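Long-range contacts in ferredoxin--NADP reductase, apicoplast (Plasmodium falciparum, PDB 3JQQ), which transfers electrons between ferredoxin and NADP(H) through a bound FAD, and may thereby serve the last step of isoprenoid precursor synthesis in the apicoplast: residues C54-Y59 with R101-S106; Y210-Y215 with N241-F246. The protein carries 1 engineered substitution. All blocks are in the same frame, centred on the assembly; numbering follows the deposited sequence.

Contact 1 of 2, residues C54-Y59 with R101-S106; sequences CGIIPY and RLYSIS. With FAD (flavin-adenine dinucleotide), chain I.
Cys54 and Ile56 pair with Tyr103 and Arg101 as the two hydrogen-bonded pairs of an antiparallel bridge in the FAD-binding beta-barrel of ferredoxin-NADP reductases, where 101-104 is the strand bearing the R-x-Y-S flavin motif.

Four backbone bonds hold the strands. Tyr103 N gives to Cys54 O at 2.9 Å and receives Cys54 N at its own O; Ile56 N and Arg101 O (2.8 Å) and Arg101 N and Ile56 O close the second pair. Between them, at the non-hydrogen-bonded pair with Leu102, Gly55 CA makes a C-H...O contact with Arg101 O at 3.1 Å.

Apolar contact is sparse: Ile56 CD1 reaches Tyr103 CD1 at 3.8 Å, the two side chains crossing at about a right angle, with Ile118 of strand 114-123 touching both.

Polar contacts of strand 101-104 hold the cofactor. The Arg101 chain, bent at chi2 (74°), presents NH2 to FAD O1A in the guanidinium plane, while NE bonds weakly to O1P, so the guanidinium reaches both phosphates. Ser104 N meets flavin O4, and Leu102 O accepts a hydrogen bond from ribityl O2'. The Tyr103 ring has its edge to flavin C2, and its OH is hydrogen-bonded to FAD O4' at 2.6 Å, with either as donor.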
ATOM      1  N   CYS B  54      11.994   5.496 -12.035  1.00 20.81           N
ATOM      2  CA  CYS B  54      11.935   6.890 -12.411  1.00 20.87           C
ATOM      3  C   CYS B  54      10.786   7.495 -11.635  1.00 21.04           C
ATOM      4  O   CYS B  54       9.940   6.776 -11.107  1.00 21.14           O
ATOM      5  CB  CYS B  54      11.691   7.037 -13.913  1.00 20.84           C
ATOM      6  SG  CYS B  54      10.204   6.189 -14.503  1.00 20.44           S
ATOM      7  N   GLY B  55      10.764   8.816 -11.549  1.00 21.34           N
ATOM      8  CA  GLY B  55       9.617   9.507 -10.998  1.00 21.64           C
ATOM      9  C   GLY B  55       8.816  10.104 -12.141  1.00 22.00           C
ATOM     10  O   GLY B  55       9.378  10.541 -13.147  1.00 22.03           O
ATOM     11  N   ILE B  56       7.498  10.095 -12.001  1.00 22.25           N
ATOM     12  CA  ILE B  56       6.638  10.798 -12.934  1.00 22.61           C
ATOM     13  C   ILE B  56       5.960  11.923 -12.166  1.00 23.06           C
ATOM     14  O   ILE B  56       5.406  11.694 -11.091  1.00 23.08           O
ATOM     15  CB  ILE B  56       5.568   9.873 -13.542  1.00 22.37           C
ATOM     16  CG1 ILE B  56       6.209   8.844 -14.482  1.00 22.42           C
ATOM     17  CG2 ILE B  56       4.525  10.686 -14.289  1.00 22.48           C
ATOM     18  CD1 ILE B  56       5.240   7.796 -15.000  1.00 21.35           C
ATOM     19  N   ILE B  57       6.022  13.139 -12.703  1.00 23.75           N
ATOM     20  CA  ILE B  57       5.336  14.274 -12.089  1.00 24.50           C
ATOM     21  C   ILE B  57       4.028  14.556 -12.815  1.00 25.20           C
ATOM     22  O   ILE B  57       4.029  15.111 -13.911  1.00 25.14           O
ATOM     23  CB  ILE B  57       6.197  15.553 -12.106  1.00 24.41           C
ATOM     24  CG1 ILE B  57       7.554  15.300 -11.451  1.00 24.27           C
ATOM     25  CG2 ILE B  57       5.468  16.696 -11.405  1.00 24.19           C
ATOM     26  CD1 ILE B  57       8.571  16.385 -11.731  1.00 24.25           C
ATOM     27  N   PRO B  58       2.900  14.178 -12.200  1.00 26.14           N
ATOM     28  CA  PRO B  58       1.597  14.356 -12.834  1.00 26.95           C
ATOM     29  C   PRO B  58       1.266  15.829 -13.064  1.00 28.11           C
ATOM     30  O   PRO B  58       1.527  16.665 -12.198  1.00 27.96           O
ATOM     31  CB  PRO B  58       0.619  13.752 -11.816  1.00 26.85           C
ATOM     32  CG  PRO B  58       1.458  12.977 -10.845  1.00 26.47           C
ATOM     33  CD  PRO B  58       2.791  13.643 -10.833  1.00 26.17           C
ATOM     34  N   TYR B  59       0.703  16.130 -14.231  1.00 29.55           N
ATOM     35  CA  TYR B  59       0.215  17.472 -14.559  1.00 31.19           C
ATOM     36  C   TYR B  59       1.292  18.565 -14.581  1.00 32.53           C
ATOM     37  O   TYR B  59       0.973  19.752 -14.490  1.00 32.59           O
ATOM     38  CB  TYR B  59      -0.935  17.873 -13.626  1.00 30.96           C
ATOM     39  CG  TYR B  59      -2.067  16.865 -13.572  1.00 30.91           C
ATOM     40  CD1 TYR B  59      -3.025  16.804 -14.579  1.00 30.45           C
ATOM     41  CD2 TYR B  59      -2.176  15.975 -12.509  1.00 30.44           C
ATOM     42  CE1 TYR B  59      -4.059  15.882 -14.529  1.00 30.34           C
ATOM     43  CE2 TYR B  59      -3.204  15.053 -12.451  1.00 30.38           C
ATOM     44  CZ  TYR B  59      -4.143  15.010 -13.462  1.00 30.37           C
ATOM     45  OH  TYR B  59      -5.164  14.092 -13.399  1.00 30.15           O
ATOM     46  N   ARG B 101       5.757  10.482  -8.322  1.00 28.84           N
ATOM     47  CA  ARG B 101       5.590   9.085  -7.921  1.00 26.91           C
ATOM     48  C   ARG B 101       6.627   8.213  -8.604  1.00 25.61           C
ATOM     49  O   ARG B 101       7.033   8.485  -9.734  1.00 25.44           O
ATOM     50  CB  ARG B 101       4.197   8.574  -8.284  1.00 26.86           C
ATOM     51  CG  ARG B 101       3.170   8.731  -7.197  1.00 26.93           C
ATOM     52  CD  ARG B 101       2.744  10.172  -7.046  1.00 27.38           C
ATOM     53  NE  ARG B 101       1.609  10.281  -6.138  1.00 28.37           N
ATOM     54  CZ  ARG B 101       1.236  11.414  -5.544  1.00 28.89           C
ATOM     55  NH1 ARG B 101       1.916  12.535  -5.757  1.00 29.39           N
ATOM     56  NH2 ARG B 101       0.189  11.419  -4.733  1.00 28.90           N
ATOM     57  N   LEU B 102       7.039   7.154  -7.920  1.00 24.10           N
ATOM     58  CA  LEU B 102       8.050   6.257  -8.454  1.00 22.71           C
ATOM     59  C   LEU B 102       7.414   5.091  -9.194  1.00 21.84           C
ATOM     60  O   LEU B 102       6.411   4.522  -8.753  1.00 21.72           O
ATOM     61  CB  LEU B 102       8.959   5.741  -7.337  1.00 22.57           C
ATOM     62  CG  LEU B 102       9.677   6.805  -6.502  1.00 22.36           C
ATOM     63  CD1 LEU B 102      10.334   6.169  -5.292  1.00 22.25           C
ATOM     64  CD2 LEU B 102      10.699   7.572  -7.336  1.00 21.53           C
ATOM     65  N   TYR B 103       8.016   4.749 -10.324  1.00 20.71           N
ATOM     66  CA  TYR B 103       7.581   3.622 -11.124  1.00 19.78           C
ATOM     67  C   TYR B 103       8.807   2.890 -11.648  1.00 19.69           C
ATOM     68  O   TYR B 103       9.759   3.509 -12.123  1.00 19.51           O
ATOM     69  CB  TYR B 103       6.661   4.099 -12.252  1.00 19.36           C
ATOM     70  CG  TYR B 103       5.428   4.764 -11.695  1.00 18.18           C
ATOM     71  CD1 TYR B 103       5.362   6.140 -11.548  1.00 16.83           C
ATOM     72  CD2 TYR B 103       4.349   4.007 -11.264  1.00 16.93           C
ATOM     73  CE1 TYR B 103       4.246   6.746 -11.009  1.00 16.12           C
ATOM     74  CE2 TYR B 103       3.230   4.606 -10.724  1.00 16.49           C
ATOM     75  CZ  TYR B 103       3.182   5.974 -10.601  1.00 16.02           C
ATOM     76  OH  TYR B 103       2.065   6.575 -10.062  1.00 16.26           O
ATOM     77  N   SER B 104       8.794   1.571 -11.524  1.00 19.55           N
ATOM     78  CA  SER B 104       9.935   0.776 -11.939  1.00 19.69           C
ATOM     79  C   SER B 104      10.011   0.700 -13.457  1.00 19.86           C
ATOM     80  O   SER B 104       8.998   0.520 -14.139  1.00 20.01           O
ATOM     81  CB  SER B 104       9.878  -0.622 -11.325  1.00 19.53           C
ATOM     82  OG  SER B 104       9.950  -0.554  -9.911  1.00 19.49           O
ATOM     83  N   ILE B 105      11.223   0.856 -13.976  1.00 20.03           N
ATOM     84  CA  ILE B 105      11.461   0.798 -15.407  1.00 20.23           C
ATOM     85  C   ILE B 105      11.498  -0.666 -15.826  1.00 20.53           C
ATOM     86  O   ILE B 105      12.202  -1.468 -15.220  1.00 20.48           O
ATOM     87  CB  ILE B 105      12.791   1.496 -15.769  1.00 19.96           C
ATOM     88  CG1 ILE B 105      12.802   2.928 -15.231  1.00 19.68           C
ATOM     89  CG2 ILE B 105      13.013   1.493 -17.274  1.00 20.21           C
ATOM     90  CD1 ILE B 105      14.148   3.632 -15.364  1.00 18.62           C
ATOM     91  N   SER B 106      10.724  -1.019 -16.849  1.00 21.20           N
ATOM     92  CA  SER B 106      10.621  -2.414 -17.273  1.00 21.89           C
ATOM     93  C   SER B 106      11.349  -2.701 -18.591  1.00 22.56           C
ATOM     94  O   SER B 106      11.189  -3.774 -19.177  1.00 22.55           O
ATOM     95  CB  SER B 106       9.155  -2.841 -17.368  1.00 21.69           C
ATOM     96  OG  SER B 106       8.410  -1.936 -18.163  1.00 21.82           O
TER
HETATM   97  PA  FAD I 415      -2.367   8.465  -4.554  1.00 21.71           P
HETATM   98  O1A FAD I 415      -0.987   8.859  -4.085  1.00 21.33           O
HETATM   99  O2A FAD I 415      -3.147   9.675  -5.011  1.00 21.56           O
HETATM  100  O5B FAD I 415      -3.144   7.660  -3.391  1.00 22.00           O
HETATM  101  C5B FAD I 415      -2.655   6.420  -2.925  1.00 22.00           C
HETATM  102  C4B FAD I 415      -3.794   5.416  -2.768  1.00 22.24           C
HETATM  103  O4B FAD I 415      -4.824   5.949  -1.954  1.00 22.13           O
HETATM  104  C3B FAD I 415      -4.423   5.079  -4.108  1.00 22.19           C
HETATM  105  O3B FAD I 415      -4.784   3.719  -4.099  1.00 22.52           O
HETATM  106  C2B FAD I 415      -5.675   5.930  -4.147  1.00 21.92           C
HETATM  107  O2B FAD I 415      -6.708   5.279  -4.851  1.00 22.04           O
HETATM  108  C1B FAD I 415      -6.032   6.106  -2.681  1.00 21.21           C
HETATM  109  N9A FAD I 415      -6.607   7.434  -2.400  1.00 19.85           N
HETATM  110  C8A FAD I 415      -6.068   8.655  -2.713  1.00 19.80           C
HETATM  111  N7A FAD I 415      -6.908   9.621  -2.268  1.00 19.01           N
HETATM  112  C5A FAD I 415      -7.968   9.032  -1.674  1.00 18.58           C
HETATM  113  C6A FAD I 415      -9.103   9.546  -1.058  1.00 18.43           C
HETATM  114  N6A FAD I 415      -9.332  10.858  -1.059  1.00 17.36           N
HETATM  115  N1A FAD I 415     -10.036   8.678  -0.530  1.00 18.24           N
HETATM  116  C2A FAD I 415      -9.837   7.316  -0.616  1.00 18.69           C
HETATM  117  N3A FAD I 415      -8.709   6.815  -1.230  1.00 18.89           N
HETATM  118  C4A FAD I 415      -7.789   7.660  -1.749  1.00 18.93           C
HETATM  119  N1  FAD I 415       3.342   1.623  -8.931  1.00 16.12           N
HETATM  120  C2  FAD I 415       3.054   1.092 -10.168  1.00 16.76           C
HETATM  121  O2  FAD I 415       1.892   1.117 -10.577  1.00 17.03           O
HETATM  122  N3  FAD I 415       4.058   0.540 -10.939  1.00 16.68           N
HETATM  123  C4  FAD I 415       5.355   0.512 -10.473  1.00 16.38           C
HETATM  124  O4  FAD I 415       6.248   0.017 -11.158  1.00 16.94           O
HETATM  125  C4X FAD I 415       5.648   1.044  -9.224  1.00 16.23           C
HETATM  126  N5  FAD I 415       6.944   1.020  -8.754  1.00 15.80           N
HETATM  127  C5X FAD I 415       7.219   1.553  -7.513  1.00 15.04           C
HETATM  128  C6  FAD I 415       8.528   1.526  -7.040  1.00 14.26           C
HETATM  129  C7  FAD I 415       8.824   2.059  -5.795  1.00 13.99           C
HETATM  130  C7M FAD I 415      10.238   2.029  -5.287  1.00 13.96           C
HETATM  131  C8  FAD I 415       7.804   2.619  -5.025  1.00 13.77           C
HETATM  132  C8M FAD I 415       8.101   3.200  -3.669  1.00 13.19           C
HETATM  133  C9  FAD I 415       6.499   2.642  -5.499  1.00 13.65           C
HETATM  134  C9A FAD I 415       6.197   2.110  -6.742  1.00 14.24           C
HETATM  135  N10 FAD I 415       4.893   2.146  -7.212  1.00 14.95           N
HETATM  136  C10 FAD I 415       4.631   1.602  -8.453  1.00 15.59           C
HETATM  137  C1' FAD I 415       3.803   2.903  -6.479  1.00 14.55           C
HETATM  138  C2' FAD I 415       3.480   4.246  -7.150  1.00 15.12           C
HETATM  139  O2' FAD I 415       4.582   5.108  -7.003  1.00 15.04           O
HETATM  140  C3' FAD I 415       2.269   5.005  -6.586  1.00 15.30           C
HETATM  141  O3' FAD I 415       2.254   4.950  -5.176  1.00 15.78           O
HETATM  142  C4' FAD I 415       0.925   4.531  -7.139  1.00 15.74           C
HETATM  143  O4' FAD I 415       0.880   4.808  -8.520  1.00 14.55           O
HETATM  144  C5' FAD I 415      -0.223   5.275  -6.464  1.00 16.35           C
HETATM  145  O5' FAD I 415      -0.058   6.646  -6.743  1.00 17.77           O
HETATM  146  P   FAD I 415      -1.316   7.615  -7.008  1.00 19.58           P
HETATM  147  O1P FAD I 415      -0.846   9.050  -7.037  1.00 19.41           O
HETATM  148  O2P FAD I 415      -2.041   7.254  -8.285  1.00 18.84           O
HETATM  149  O3P FAD I 415      -2.265   7.373  -5.732  1.00 20.42           O

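Contact 2 of 2, residues Y210-Y215 with N241-F246; sequences YITIYY and NIHYVF
Tyr214 and His243 lie side by side on one face of a parallel pairing that joins the first and last strands of the beta-alpha-beta unit 211-217, 226-235, 240-246 in the NADP-binding domain. The axes run at 10° to each other, and five backbone bonds join the strands, among them Ile213 N to Asn241 O, Ile213 O to His243 N at 2.7 Å and Tyr215 O to Val245 N.

The His243 side chain can be followed outward. Its CB lies 3.7 Å from Ile213 O and about as far from Tyr214 CD2. With CG beside the backbone N (chi1 -60°), as in Tyr214, both side chains leave their strands in the same direction. CG then approaches Tyr214 CE2, and CD2 comes to 3.3 Å from that same atom. Thr212 CG2 meets CD2 at the imidazole edge, 4.1 Å away. The planes are only 21° apart, but they are slid so far that the rings barely overlap. At the tip, NE2 is near Asn241 ND2, but the angle is too poor for a hydrogen bond.

On the other face, Tyr215 CD2 lies in the plane of the Tyr244 ring at its edge, 3.7 Å from CE2, while Ile242 CG2 sits over one face of that ring, offset toward its rim. Leu226 and Leu229 of helix 226-235 also touch Tyr244. Tyr215 OH, by contrast, bonds to Gly179 O and Leu224 N.

The chemistry therefore divides: directional bonding between the strands is confined to the backbone, while side chains meet by van der Waals contact, including the Tyr210 hydroxyl against Asn241 CB, and the phenol of Tyr215 ties this strand to Gly179, a residue of the nucleotide pocket, and to Leu224.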
ATOM      1  N   TYR B 210      20.822 -19.782 -13.910  1.00 38.84           N
ATOM      2  CA  TYR B 210      19.459 -20.251 -13.670  1.00 37.97           C
ATOM      3  C   TYR B 210      18.648 -19.245 -12.862  1.00 36.96           C
ATOM      4  O   TYR B 210      19.086 -18.774 -11.812  1.00 36.89           O
ATOM      5  CB  TYR B 210      19.456 -21.616 -12.976  1.00 38.26           C
ATOM      6  CG  TYR B 210      18.166 -22.383 -13.175  1.00 39.22           C
ATOM      7  CD1 TYR B 210      17.707 -22.684 -14.450  1.00 40.10           C
ATOM      8  CD2 TYR B 210      17.410 -22.814 -12.090  1.00 40.03           C
ATOM      9  CE1 TYR B 210      16.532 -23.383 -14.644  1.00 40.60           C
ATOM     10  CE2 TYR B 210      16.227 -23.516 -12.271  1.00 40.55           C
ATOM     11  CZ  TYR B 210      15.797 -23.797 -13.553  1.00 40.78           C
ATOM     12  OH  TYR B 210      14.624 -24.500 -13.747  1.00 41.41           O
ATOM     13  N   ILE B 211      17.460 -18.925 -13.364  1.00 35.65           N
ATOM     14  CA  ILE B 211      16.580 -17.954 -12.715  1.00 34.34           C
ATOM     15  C   ILE B 211      15.275 -18.605 -12.273  1.00 33.38           C
ATOM     16  O   ILE B 211      14.599 -19.265 -13.062  1.00 33.30           O
ATOM     17  CB  ILE B 211      16.269 -16.775 -13.658  1.00 34.40           C
ATOM     18  CG1 ILE B 211      17.570 -16.065 -14.065  1.00 34.24           C
ATOM     19  CG2 ILE B 211      15.295 -15.805 -13.001  1.00 34.37           C
ATOM     20  CD1 ILE B 211      17.409 -15.130 -15.245  1.00 34.23           C
ATOM     21  N   THR B 212      14.928 -18.423 -11.003  1.00 32.11           N
ATOM     22  CA  THR B 212      13.673 -18.936 -10.474  1.00 30.92           C
ATOM     23  C   THR B 212      12.773 -17.776 -10.081  1.00 30.02           C
ATOM     24  O   THR B 212      13.150 -16.929  -9.272  1.00 29.93           O
ATOM     25  CB  THR B 212      13.896 -19.838  -9.247  1.00 30.97           C
ATOM     26  OG1 THR B 212      14.948 -20.772  -9.520  1.00 31.20           O
ATOM     27  CG2 THR B 212      12.620 -20.596  -8.907  1.00 30.78           C
ATOM     28  N   ILE B 213      11.579 -17.740 -10.660  1.00 28.91           N
ATOM     29  CA  ILE B 213      10.671 -16.628 -10.441  1.00 27.71           C
ATOM     30  C   ILE B 213       9.430 -17.051  -9.670  1.00 27.00           C
ATOM     31  O   ILE B 213       8.746 -18.004 -10.042  1.00 26.94           O
ATOM     32  CB  ILE B 213      10.255 -15.981 -11.773  1.00 27.71           C
ATOM     33  CG1 ILE B 213      11.495 -15.672 -12.613  1.00 27.49           C
ATOM     34  CG2 ILE B 213       9.437 -14.723 -11.524  1.00 27.58           C
ATOM     35  CD1 ILE B 213      11.243 -14.708 -13.745  1.00 27.70           C
ATOM     36  N   TYR B 214       9.158 -16.338  -8.582  1.00 26.11           N
ATOM     37  CA  TYR B 214       7.947 -16.543  -7.804  1.00 25.37           C
ATOM     38  C   TYR B 214       7.097 -15.288  -7.929  1.00 24.53           C
ATOM     39  O   TYR B 214       7.488 -14.216  -7.465  1.00 24.55           O
ATOM     40  CB  TYR B 214       8.286 -16.817  -6.340  1.00 25.60           C
ATOM     41  CG  TYR B 214       9.148 -18.041  -6.122  1.00 26.34           C
ATOM     42  CD1 TYR B 214      10.509 -17.921  -5.873  1.00 27.04           C
ATOM     43  CD2 TYR B 214       8.599 -19.315  -6.161  1.00 27.16           C
ATOM     44  CE1 TYR B 214      11.300 -19.038  -5.669  1.00 27.64           C
ATOM     45  CE2 TYR B 214       9.382 -20.437  -5.959  1.00 27.83           C
ATOM     46  CZ  TYR B 214      10.730 -20.292  -5.714  1.00 27.95           C
ATOM     47  OH  TYR B 214      11.509 -21.407  -5.511  1.00 28.71           O
ATOM     48  N   TYR B 215       5.938 -15.420  -8.561  1.00 23.49           N
ATOM     49  CA  TYR B 215       5.159 -14.255  -8.950  1.00 22.61           C
ATOM     50  C   TYR B 215       3.712 -14.388  -8.497  1.00 22.44           C
ATOM     51  O   TYR B 215       2.984 -15.272  -8.949  1.00 22.48           O
ATOM     52  CB  TYR B 215       5.258 -14.063 -10.468  1.00 22.42           C
ATOM     53  CG  TYR B 215       4.639 -12.795 -11.017  1.00 21.20           C
ATOM     54  CD1 TYR B 215       4.474 -11.669 -10.221  1.00 19.59           C
ATOM     55  CD2 TYR B 215       4.250 -12.717 -12.351  1.00 20.30           C
ATOM     56  CE1 TYR B 215       3.917 -10.513 -10.731  1.00 18.26           C
ATOM     57  CE2 TYR B 215       3.693 -11.566 -12.870  1.00 19.26           C
ATOM     58  CZ  TYR B 215       3.528 -10.466 -12.055  1.00 18.81           C
ATOM     59  OH  TYR B 215       2.975  -9.314 -12.572  1.00 18.31           O
ATOM     60  N   ASN B 241      12.530 -20.799 -14.620  1.00 36.28           N
ATOM     61  CA  ASN B 241      11.398 -21.533 -14.068  1.00 35.71           C
ATOM     62  C   ASN B 241      10.478 -20.570 -13.319  1.00 35.23           C
ATOM     63  O   ASN B 241      10.890 -19.941 -12.344  1.00 35.24           O
ATOM     64  CB  ASN B 241      11.888 -22.639 -13.129  1.00 35.77           C
ATOM     65  CG  ASN B 241      10.774 -23.569 -12.685  1.00 35.84           C
ATOM     66  OD1 ASN B 241       9.813 -23.802 -13.417  1.00 36.03           O
ATOM     67  ND2 ASN B 241      10.904 -24.118 -11.478  1.00 36.06           N
ATOM     68  N   ILE B 242       9.236 -20.452 -13.781  1.00 34.53           N
ATOM     69  CA  ILE B 242       8.297 -19.490 -13.210  1.00 33.89           C
ATOM     70  C   ILE B 242       7.192 -20.156 -12.402  1.00 33.50           C
ATOM     71  O   ILE B 242       6.456 -20.995 -12.917  1.00 33.38           O
ATOM     72  CB  ILE B 242       7.623 -18.642 -14.303  1.00 33.93           C
ATOM     73  CG1 ILE B 242       8.672 -17.918 -15.151  1.00 33.77           C
ATOM     74  CG2 ILE B 242       6.644 -17.655 -13.682  1.00 33.88           C
ATOM     75  CD1 ILE B 242       8.104 -17.287 -16.410  1.00 33.55           C
ATOM     76  N   HIS B 243       7.070 -19.766 -11.137  1.00 33.04           N
ATOM     77  CA  HIS B 243       5.985 -20.248 -10.290  1.00 32.57           C
ATOM     78  C   HIS B 243       4.968 -19.134 -10.034  1.00 32.06           C
ATOM     79  O   HIS B 243       5.298 -18.103  -9.446  1.00 32.03           O
ATOM     80  CB  HIS B 243       6.533 -20.788  -8.964  1.00 32.75           C
ATOM     81  CG  HIS B 243       7.487 -21.932  -9.123  1.00 33.16           C
ATOM     82  ND1 HIS B 243       7.101 -23.161  -9.616  1.00 33.61           N
ATOM     83  CD2 HIS B 243       8.809 -22.039  -8.843  1.00 33.71           C
ATOM     84  CE1 HIS B 243       8.143 -23.978  -9.638  1.00 33.80           C
ATOM     85  NE2 HIS B 243       9.192 -23.315  -9.176  1.00 33.72           N
ATOM     86  N   TYR B 244       3.733 -19.350 -10.482  1.00 31.33           N
ATOM     87  CA  TYR B 244       2.662 -18.370 -10.309  1.00 30.54           C
ATOM     88  C   TYR B 244       1.790 -18.698  -9.101  1.00 29.99           C
ATOM     89  O   TYR B 244       1.350 -19.834  -8.932  1.00 29.99           O
ATOM     90  CB  TYR B 244       1.774 -18.312 -11.557  1.00 30.51           C
ATOM     91  CG  TYR B 244       2.451 -17.778 -12.796  1.00 30.13           C
ATOM     92  CD1 TYR B 244       2.677 -18.600 -13.894  1.00 30.16           C
ATOM     93  CD2 TYR B 244       2.853 -16.453 -12.875  1.00 29.79           C
ATOM     94  CE1 TYR B 244       3.289 -18.116 -15.034  1.00 29.78           C
ATOM     95  CE2 TYR B 244       3.468 -15.960 -14.007  1.00 29.75           C
ATOM     96  CZ  TYR B 244       3.682 -16.795 -15.086  1.00 29.92           C
ATOM     97  OH  TYR B 244       4.294 -16.306 -16.216  1.00 29.55           O
ATOM     98  N   VAL B 245       1.532 -17.693  -8.271  1.00 29.20           N
ATOM     99  CA  VAL B 245       0.661 -17.866  -7.116  1.00 28.34           C
ATOM    100  C   VAL B 245      -0.549 -16.946  -7.241  1.00 27.84           C
ATOM    101  O   VAL B 245      -0.435 -15.733  -7.061  1.00 27.58           O
ATOM    102  CB  VAL B 245       1.397 -17.556  -5.802  1.00 28.40           C
ATOM    103  CG1 VAL B 245       0.542 -17.957  -4.610  1.00 28.09           C
ATOM    104  CG2 VAL B 245       2.741 -18.265  -5.767  1.00 28.35           C
ATOM    105  N   PHE B 246      -1.703 -17.529  -7.549  1.00 27.20           N
ATOM    106  CA  PHE B 246      -2.906 -16.744  -7.795  1.00 26.76           C
ATOM    107  C   PHE B 246      -3.747 -16.578  -6.528  1.00 26.85           C
ATOM    108  O   PHE B 246      -4.109 -17.557  -5.877  1.00 26.76           O
ATOM    109  CB  PHE B 246      -3.737 -17.370  -8.920  1.00 26.51           C
ATOM    110  CG  PHE B 246      -2.977 -17.560 -10.209  1.00 25.58           C
ATOM    111  CD1 PHE B 246      -2.384 -16.481 -10.846  1.00 24.81           C
ATOM    112  CD2 PHE B 246      -2.869 -18.814 -10.788  1.00 24.62           C
ATOM    113  CE1 PHE B 246      -1.686 -16.654 -12.030  1.00 24.29           C
ATOM    114  CE2 PHE B 246      -2.175 -18.991 -11.972  1.00 24.08           C
ATOM    115  CZ  PHE B 246      -1.583 -17.911 -12.593  1.00 24.01           C
TER

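Both contacts are mainly buried strand pairings, but they belong to different domains, with centres 26 Å apart on opposite sides of the chain's centre and no shared element. Contact 1 is antiparallel and closes across 41 residues, many disordered, in which no helix or strand is seen; contact 2 is parallel and spans a helical crossover. Each includes a strand outermost in its sheet as counted within the chain, 101-104 and 240-246. In contact 1 that strand directs polar groups to FAD, and apolar packing between the segments is slight. Contact 2 buries more surface, 500 against 357 Å², shared by aromatic residues, Asn241 and aliphatic chains; its Tyr215 side chain stays about 7 Å from the bound adenosine-2'-5'-diphosphate and 10 Å from FAD.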